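Alanine dehydrogenase (Archaeoglobus fulgidus, PDB 1OMO) catalyses the reversible NAD-dependent oxidative deamination of L-alanine to pyruvate and ammonium, working as a homodimer. Local coordinates at residues C133-Q136 and A137-L141; M99-T102 and Y103-S106; S186-D189 and V190-T193. All blocks are in the same frame, centred on the assembly; numbering follows the deposited sequence.

Interaction 1 (C133-Q136 and A137-L141); sequences CGTQ and AYFQL. With NAD (nicotinamide-adenine-dinucleotide), chain D.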
loop_
_atom_site.group_PDB
_atom_site.type_symbol
_atom_site.label_atom_id
_atom_site.label_comp_id
_atom_site.label_asym_id
_atom_site.label_seq_id
_atom_site.Cartn_x
_atom_site.Cartn_y
_atom_site.Cartn_z
ATOM N N CYS A 133 9.174 14.571 -25.736
ATOM C CA CYS A 133 7.865 14.958 -26.245
ATOM C C CYS A 133 6.869 13.810 -26.196
ATOM O O CYS A 133 6.070 13.640 -27.119
ATOM C CB CYS A 133 7.978 15.508 -27.684
ATOM S SG CYS A 133 9.041 17.003 -27.857
ATOM N N GLY A 134 6.943 13.017 -25.121
ATOM C CA GLY A 134 6.010 11.921 -24.894
ATOM C C GLY A 134 4.769 12.423 -24.129
ATOM O O GLY A 134 4.533 13.634 -24.008
ATOM N N THR A 135 3.999 11.492 -23.586
ATOM C CA THR A 135 2.778 11.800 -22.881
ATOM C C THR A 135 2.831 12.933 -21.882
ATOM O O THR A 135 2.065 13.882 -21.962
ATOM C CB THR A 135 2.255 10.554 -22.159
ATOM O OG1 THR A 135 1.892 9.569 -23.134
ATOM C CG2 THR A 135 1.041 10.899 -21.303
ATOM N N GLN A 136 3.722 12.824 -20.919
ATOM C CA GLN A 136 3.833 13.839 -19.902
ATOM C C GLN A 136 4.094 15.234 -20.463
ATOM O O GLN A 136 3.597 16.229 -19.890
ATOM C CB GLN A 136 4.905 13.461 -18.886
ATOM C CG GLN A 136 4.940 14.450 -17.743
ATOM C CD GLN A 136 3.542 14.725 -17.180
ATOM O OE1 GLN A 136 3.225 15.863 -16.785
ATOM N NE2 GLN A 136 2.695 13.675 -17.138
ATOM N N ALA A 137 4.849 15.342 -21.562
ATOM C CA ALA A 137 5.112 16.674 -22.100
ATOM C C ALA A 137 3.801 17.378 -22.433
ATOM O O ALA A 137 3.656 18.568 -22.145
ATOM C CB ALA A 137 5.996 16.615 -23.354
ATOM N N TYR A 138 2.860 16.648 -23.039
ATOM C CA TYR A 138 1.571 17.236 -23.378
ATOM C C TYR A 138 0.869 17.741 -22.113
ATOM O O TYR A 138 0.367 18.872 -22.091
ATOM C CB TYR A 138 0.668 16.232 -24.106
ATOM C CG TYR A 138 1.145 15.872 -25.507
ATOM C CD1 TYR A 138 2.128 14.889 -25.711
ATOM C CD2 TYR A 138 0.622 16.529 -26.643
ATOM C CE1 TYR A 138 2.575 14.563 -27.008
ATOM C CE2 TYR A 138 1.053 16.219 -27.912
ATOM C CZ TYR A 138 2.026 15.233 -28.097
ATOM O OH TYR A 138 2.434 14.921 -29.378
ATOM N N PHE A 139 0.856 16.937 -21.052
ATOM C CA PHE A 139 0.198 17.385 -19.831
ATOM C C PHE A 139 0.882 18.585 -19.214
ATOM O O PHE A 139 0.232 19.444 -18.651
ATOM C CB PHE A 139 0.108 16.268 -18.802
ATOM C CG PHE A 139 -0.895 15.225 -19.159
ATOM C CD1 PHE A 139 -0.525 14.112 -19.922
ATOM C CD2 PHE A 139 -2.227 15.380 -18.784
ATOM C CE1 PHE A 139 -1.457 13.181 -20.305
ATOM C CE2 PHE A 139 -3.178 14.449 -19.161
ATOM C CZ PHE A 139 -2.798 13.338 -19.928
ATOM N N GLN A 140 2.197 18.648 -19.325
ATOM C CA GLN A 140 2.913 19.776 -18.768
ATOM C C GLN A 140 2.503 21.028 -19.582
ATOM O O GLN A 140 2.178 22.071 -19.012
ATOM C CB GLN A 140 4.402 19.509 -18.875
ATOM C CG GLN A 140 5.232 20.264 -17.915
ATOM C CD GLN A 140 5.247 19.672 -16.502
ATOM O OE1 GLN A 140 5.639 20.356 -15.568
ATOM N NE2 GLN A 140 4.839 18.417 -16.348
ATOM N N LEU A 141 2.514 20.898 -20.911
ATOM C CA LEU A 141 2.158 21.976 -21.826
ATOM C C LEU A 141 0.776 22.526 -21.497
ATOM O O LEU A 141 0.608 23.728 -21.404
ATOM C CB LEU A 141 2.179 21.451 -23.266
ATOM C CG LEU A 141 1.949 22.314 -24.521
ATOM C CD1 LEU A 141 0.496 22.492 -24.728
ATOM C CD2 LEU A 141 2.647 23.663 -24.420
HETATM P PA NAD D . 6.920 8.344 -22.803
HETATM O O1A NAD D . 7.734 7.136 -23.089
HETATM O O2A NAD D . 5.592 8.536 -23.548
HETATM O O5B NAD D . 7.662 9.817 -22.893
HETATM C C5B NAD D . 9.142 9.965 -22.828
HETATM C C4B NAD D . 9.585 10.612 -24.167
HETATM O O4B NAD D . 11.061 10.769 -23.984
HETATM C C3B NAD D . 9.488 9.713 -25.489
HETATM O O3B NAD D . 8.720 10.411 -26.548
HETATM C C2B NAD D . 10.950 9.408 -25.898
HETATM O O2B NAD D . 11.248 9.154 -27.222
HETATM C C1B NAD D . 11.679 10.621 -25.241
HETATM N N9A NAD D . 13.044 10.355 -24.891
HETATM C C8A NAD D . 13.665 9.243 -24.358
HETATM N N7A NAD D . 14.955 9.407 -24.161
HETATM C C5A NAD D . 15.271 10.634 -24.553
HETATM C C6A NAD D . 16.537 11.369 -24.557
HETATM N N6A NAD D . 17.654 10.824 -24.149
HETATM N N1A NAD D . 16.454 12.663 -25.040
HETATM C C2A NAD D . 15.311 13.241 -25.479
HETATM N N3A NAD D . 14.068 12.569 -25.499
HETATM C C4A NAD D . 14.097 11.273 -25.008
HETATM O O3 NAD D . 6.571 8.672 -21.209
HETATM P PN NAD D . 5.659 9.847 -20.388
HETATM O O1N NAD D . 5.272 10.903 -21.390
HETATM O O2N NAD D . 4.639 9.146 -19.513
HETATM O O5D NAD D . 6.912 10.451 -19.435
HETATM C C5D NAD D . 7.745 9.244 -18.867
HETATM C C4D NAD D . 8.751 9.677 -17.851
HETATM O O4D NAD D . 7.993 10.452 -16.764
HETATM C C3D NAD D . 9.460 8.521 -17.076
HETATM O O3D NAD D . 10.742 8.920 -16.556
HETATM C C2D NAD D . 8.421 8.248 -15.984
HETATM O O2D NAD D . 8.804 7.302 -15.041
HETATM C C1D NAD D . 8.141 9.739 -15.470
HETATM N N1N NAD D . 6.841 10.086 -14.799
HETATM C C2N NAD D . 7.042 10.809 -13.544
HETATM C C3N NAD D . 5.825 11.331 -12.973
HETATM C C7N NAD D . 6.061 12.131 -11.555
HETATM O O7N NAD D . 5.089 12.217 -10.752
HETATM N N7N NAD D . 7.296 12.681 -11.322
HETATM C C4N NAD D . 4.521 11.221 -13.511
HETATM C C5N NAD D . 4.474 10.482 -14.763
HETATM C C6N NAD D . 5.606 9.936 -15.388
#

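Interaction 2 (M99-T102 and Y103-S106); sequences MDAT and YTTS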
loop_
_atom_site.group_PDB
_atom_site.type_symbol
_atom_site.label_atom_id
_atom_site.label_comp_id
_atom_site.label_asym_id
_atom_site.label_seq_id
_atom_site.Cartn_x
_atom_site.Cartn_y
_atom_site.Cartn_z
ATOM N N MET A 99 -11.066 3.246 -8.715
ATOM C CA MET A 99 -10.964 3.944 -10.009
ATOM C C MET A 99 -9.642 3.769 -10.737
ATOM O O MET A 99 -8.605 3.454 -10.150
ATOM C CB MET A 99 -11.017 5.463 -9.874
ATOM C CG MET A 99 -10.214 6.188 -8.869
ATOM S SD MET A 99 -10.895 7.895 -8.931
ATOM C CE MET A 99 -12.207 7.614 -7.774
ATOM N N ASP A 100 -9.681 4.074 -12.020
ATOM C CA ASP A 100 -8.477 4.068 -12.811
ATOM C C ASP A 100 -7.726 5.311 -12.346
ATOM O O ASP A 100 -8.315 6.392 -12.195
ATOM C CB ASP A 100 -8.760 4.264 -14.301
ATOM C CG ASP A 100 -7.495 4.673 -15.066
ATOM O OD1 ASP A 100 -6.519 3.932 -14.977
ATOM O OD2 ASP A 100 -7.450 5.719 -15.735
ATOM N N ALA A 101 -6.444 5.170 -12.097
ATOM C CA ALA A 101 -5.639 6.323 -11.724
ATOM C C ALA A 101 -4.534 6.455 -12.795
ATOM O O ALA A 101 -3.551 7.180 -12.594
ATOM C CB ALA A 101 -5.027 6.137 -10.327
ATOM N N THR A 102 -4.702 5.775 -13.935
ATOM C CA THR A 102 -3.658 5.828 -14.965
ATOM C C THR A 102 -3.655 7.216 -15.560
ATOM O O THR A 102 -2.645 7.893 -15.593
ATOM C CB THR A 102 -3.861 4.775 -16.089
ATOM O OG1 THR A 102 -3.821 3.454 -15.530
ATOM C CG2 THR A 102 -2.722 4.885 -17.149
ATOM N N TYR A 103 -4.817 7.656 -15.992
ATOM C CA TYR A 103 -4.914 8.971 -16.557
ATOM C C TYR A 103 -4.670 10.085 -15.553
ATOM O O TYR A 103 -3.983 11.053 -15.869
ATOM C CB TYR A 103 -6.286 9.136 -17.187
ATOM C CG TYR A 103 -6.605 10.531 -17.666
ATOM C CD1 TYR A 103 -7.463 11.355 -16.937
ATOM C CD2 TYR A 103 -6.114 11.004 -18.888
ATOM C CE1 TYR A 103 -7.832 12.609 -17.417
ATOM C CE2 TYR A 103 -6.475 12.242 -19.362
ATOM C CZ TYR A 103 -7.333 13.036 -18.620
ATOM O OH TYR A 103 -7.672 14.281 -19.076
ATOM N N THR A 104 -5.214 9.964 -14.340
ATOM C CA THR A 104 -5.048 11.040 -13.384
ATOM C C THR A 104 -3.646 11.146 -12.865
ATOM O O THR A 104 -3.291 12.153 -12.277
ATOM C CB THR A 104 -6.046 10.960 -12.168
ATOM O OG1 THR A 104 -5.978 9.670 -11.538
ATOM C CG2 THR A 104 -7.490 11.266 -12.636
ATOM N N THR A 105 -2.843 10.104 -13.047
ATOM C CA THR A 105 -1.449 10.180 -12.595
ATOM C C THR A 105 -0.732 11.165 -13.551
ATOM O O THR A 105 0.037 12.029 -13.113
ATOM C CB THR A 105 -0.765 8.779 -12.631
ATOM O OG1 THR A 105 -1.333 7.953 -11.607
ATOM C CG2 THR A 105 0.739 8.887 -12.446
ATOM N N SER A 106 -1.022 11.062 -14.849
ATOM C CA SER A 106 -0.404 11.962 -15.844
ATOM C C SER A 106 -0.936 13.383 -15.638
ATOM O O SER A 106 -0.171 14.359 -15.626
ATOM C CB SER A 106 -0.729 11.510 -17.281
ATOM O OG SER A 106 0.115 10.446 -17.669
HETATM O O HOH W 1 -7.909 8.792 -9.984
HETATM O O HOH W 2 -7.388 8.127 -14.192
HETATM O O HOH W 3 0.058 7.610 -16.096
#

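Interaction 3 (S186-D189 and V190-T193); sequences SRCD and VLVT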
loop_
_atom_site.group_PDB
_atom_site.type_symbol
_atom_site.label_atom_id
_atom_site.label_comp_id
_atom_site.label_asym_id
_atom_site.label_seq_id
_atom_site.Cartn_x
_atom_site.Cartn_y
_atom_site.Cartn_z
ATOM N N SER A 186 16.856 23.876 -24.951
ATOM C CA SER A 186 17.239 24.223 -23.577
ATOM C C SER A 186 17.336 25.720 -23.309
ATOM O O SER A 186 17.345 26.162 -22.160
ATOM C CB SER A 186 18.590 23.615 -23.246
ATOM O OG SER A 186 18.538 22.228 -23.421
ATOM N N ARG A 187 17.440 26.484 -24.381
ATOM C CA ARG A 187 17.538 27.935 -24.327
ATOM C C ARG A 187 16.113 28.431 -24.285
ATOM O O ARG A 187 15.458 28.501 -25.316
ATOM C CB ARG A 187 18.264 28.418 -25.593
ATOM C CG ARG A 187 18.251 29.906 -25.814
ATOM C CD ARG A 187 19.324 30.278 -26.824
ATOM N NE ARG A 187 20.658 29.988 -26.306
ATOM C CZ ARG A 187 21.557 29.251 -26.944
ATOM N NH1 ARG A 187 22.748 29.040 -26.395
ATOM N NH2 ARG A 187 21.261 28.728 -28.129
ATOM N N CYS A 188 15.637 28.775 -23.094
ATOM C CA CYS A 188 14.255 29.212 -22.926
ATOM C C CYS A 188 14.056 29.836 -21.560
ATOM O O CYS A 188 14.998 29.931 -20.792
ATOM C CB CYS A 188 13.332 27.997 -23.045
ATOM S SG CYS A 188 13.748 26.710 -21.837
ATOM N N ASP A 189 12.838 30.254 -21.237
ATOM C CA ASP A 189 12.576 30.817 -19.899
ATOM C C ASP A 189 12.115 29.690 -18.927
ATOM O O ASP A 189 12.439 29.704 -17.742
ATOM C CB ASP A 189 11.496 31.905 -19.974
ATOM C CG ASP A 189 11.766 32.935 -21.082
ATOM O OD1 ASP A 189 12.894 33.469 -21.148
ATOM O OD2 ASP A 189 10.843 33.200 -21.887
ATOM N N VAL A 190 11.372 28.721 -19.466
ATOM C CA VAL A 190 10.842 27.570 -18.729
ATOM C C VAL A 190 11.217 26.331 -19.552
ATOM O O VAL A 190 10.827 26.206 -20.727
ATOM C CB VAL A 190 9.282 27.667 -18.589
ATOM C CG1 VAL A 190 8.708 26.412 -17.899
ATOM C CG2 VAL A 190 8.918 28.934 -17.770
ATOM N N LEU A 191 11.990 25.438 -18.938
ATOM C CA LEU A 191 12.447 24.210 -19.585
ATOM C C LEU A 191 11.821 22.996 -18.867
ATOM O O LEU A 191 12.011 22.819 -17.667
ATOM C CB LEU A 191 13.990 24.150 -19.524
ATOM C CG LEU A 191 14.729 22.890 -20.023
ATOM C CD1 LEU A 191 14.495 22.685 -21.527
ATOM C CD2 LEU A 191 16.242 23.022 -19.738
ATOM N N VAL A 192 11.073 22.192 -19.614
ATOM C CA VAL A 192 10.389 21.003 -19.108
ATOM C C VAL A 192 11.124 19.714 -19.542
ATOM O O VAL A 192 11.012 19.330 -20.702
ATOM C CB VAL A 192 8.967 20.919 -19.704
ATOM C CG1 VAL A 192 8.228 19.735 -19.123
ATOM C CG2 VAL A 192 8.223 22.224 -19.486
ATOM N N THR A 193 11.861 19.046 -18.652
ATOM C CA THR A 193 12.545 17.806 -19.044
ATOM C C THR A 193 11.640 16.635 -18.673
ATOM O O THR A 193 11.252 16.467 -17.544
ATOM C CB THR A 193 13.917 17.676 -18.388
ATOM O OG1 THR A 193 13.753 17.500 -16.993
ATOM C CG2 THR A 193 14.774 18.954 -18.665
#

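Interaction 1 (C133-Q136 and A137-L141)
Gly134 and Ala137 fit the Gly-x-Gly-x-x-Ala fingerprint of a Rossmann fold, where strand 127-131 turns sharply into helix 135-147 and the helix begins against the NAD diphosphate. Gly134 is the N-cap residue, and its carbonyl O receives a weak hydrogen bond from Ala137 N at 3.0 Å. The amides of Thr135 and Gln136 face the cofactor instead. Gln136 N makes a short bond of 2.5 Å to O1N of NAD, and Thr135 N a longer, weak one of 3.4 Å to O2A. O1N also lies 2.6 Å from Thr135 N, so this oxygen sits close to both amides. This places both phosphates by the positive end of the helix dipole, which would help to offset their charge. Gly134 itself passes close to the cofactor, and a CB here would probably meet O5B of NAD.

Two rings of the helix border carbonyl oxygens of the turn. Tyr138 brings the edge of its ring to Gly134 O, 3.2 Å from CD1, and makes edge-to-face contacts with Phe166 and Tyr169 of helix 160-172. Phe139 runs alongside Thr135, whose CG2 lies anti to the backbone N and reaches Phe139 CE1 at 3.5 Å; Thr135 O meets the edge of the same ring. Ser106 of helix 102-120 also packs on both Thr135 and Phe139.

Among the bonds across the turn, Gln140 N to Gln136 O at 2.9 Å is the one not weak. Gln136 leaves the backbone with CG anti to its N, then bends at chi2 (48°), which brings its amide beside Phe139 CB, the two side chains crossing at about a right angle. The two glutamine amides meet with their planes 76° apart, Gln136 OE1 lying 3.1 Å from Gln140 NE2.

Interaction 2 (M99-T102 and Y103-S106)
Asp100 reaches over the first turn of helix 102-120 and uses both carboxylate oxygens to hold it. OD2 accepts a nearly straight hydrogen bond from Tyr103 N at 3.3 Å, approached on its syn side and 29° out of the carboxylate plane. OD1 takes two donors: Thr102 N comes from above the plane at 2.8 Å and closes an Asx turn, while Thr102 OG1 meets OD1 at its syn lone pair. With CG anti to the backbone N (chi1 163°), the carboxylate is directed forward along the chain to these groups. Were Asp100 an alanine, the amides of Thr102 and Tyr103 and the Thr102 hydroxyl would probably lose this acceptor, leaving the start of the helix less firmly fixed.

Hydroxyl contacts form a second group. Ala101, the N-cap residue, offers its carbonyl O to Thr105, which donates from OG1 at a short 2.5 Å and, weakly, from its backbone N. That hydroxyl is also hydrogen-bonded to Lys65 NZ, the inferred proton donor/acceptor, so the turn probably helps to position this lysine. Thr104 OG1 lies 3.4 Å from Ala101 CA.

Water adds further links. One molecule donates to Asp100 O and OD2 and accepts from Thr104 N at 2.9 Å; another joins Thr102 O to Ser106 OG.

The turn carries the chain from strand 95-100 into helix 102-120. Ala101 packs on strand 83-88, Tyr103 on helix 8-12, and Thr104 on both helix 8-12 and helix 294-311, while Phe320 of the second subunit packs on Asp100 and Thr102.

Interaction 3 (S186-D189 and V190-T193)
Cys188 and Leu191 meet where the loop 186-189 bends into strand 190-193. The thiol of Cys188 sits between the backbone N and the carbonyl carbon (chi1 57°), a rotamer that aims SG along the inside of the bend, 3.5 Å from Leu191 CB. In the same position SG lies 3.2 Å from Val190 O. Leu191 extends with CG anti to its N (chi1 174°) and turns at chi2, bringing CD1 to 3.8 Å from Ser186 CA, so that the sulfur and the leucine side chain both lie on the inside of the loop.

This bend ends the crossover of the Rossmann domain that leads from the outermost strand 177-179, through helix 182-185, to strand 190-193, which lies between strands 127-131 and 212-215 in the parallel sheet. Leu191 and Val192 reach Ile131 and Phe130 of the adjoining strand.

The polar groups of the loop turn to other partners. Ser186 OG binds Ala182 O of the preceding helix. The Asp189 side chain leads away from residues 190-193, toward Arg122, which OD1 engages in a salt bridge, and toward the amides of Ser126 and Val127, from which OD2 accepts hydrogen bonds.

Overall arrangement
Interaction 1 joins the other two. On one side it touches interaction 2, with Phe139 CE1 3.5 Å from Ser106 CB and Gln136 NE2 in a weak hydrogen bond to Ser106 O; on the other, Gln140 CG lies 3.3 Å from Val192 CG1 of interaction 3. Interactions 2 and 3 do not touch, their centres being about 27 Å apart on opposite sides of the chain's centre. The backbone amides of Thr135 and Gln136 bind the NAD diphosphate directly. The side chain of Thr105 in interaction 2 comes within about 5 Å of the cofactor, near Lys65, whereas interaction 3 is more remote, with the side chain of Ser186 about 10 Å from NAD.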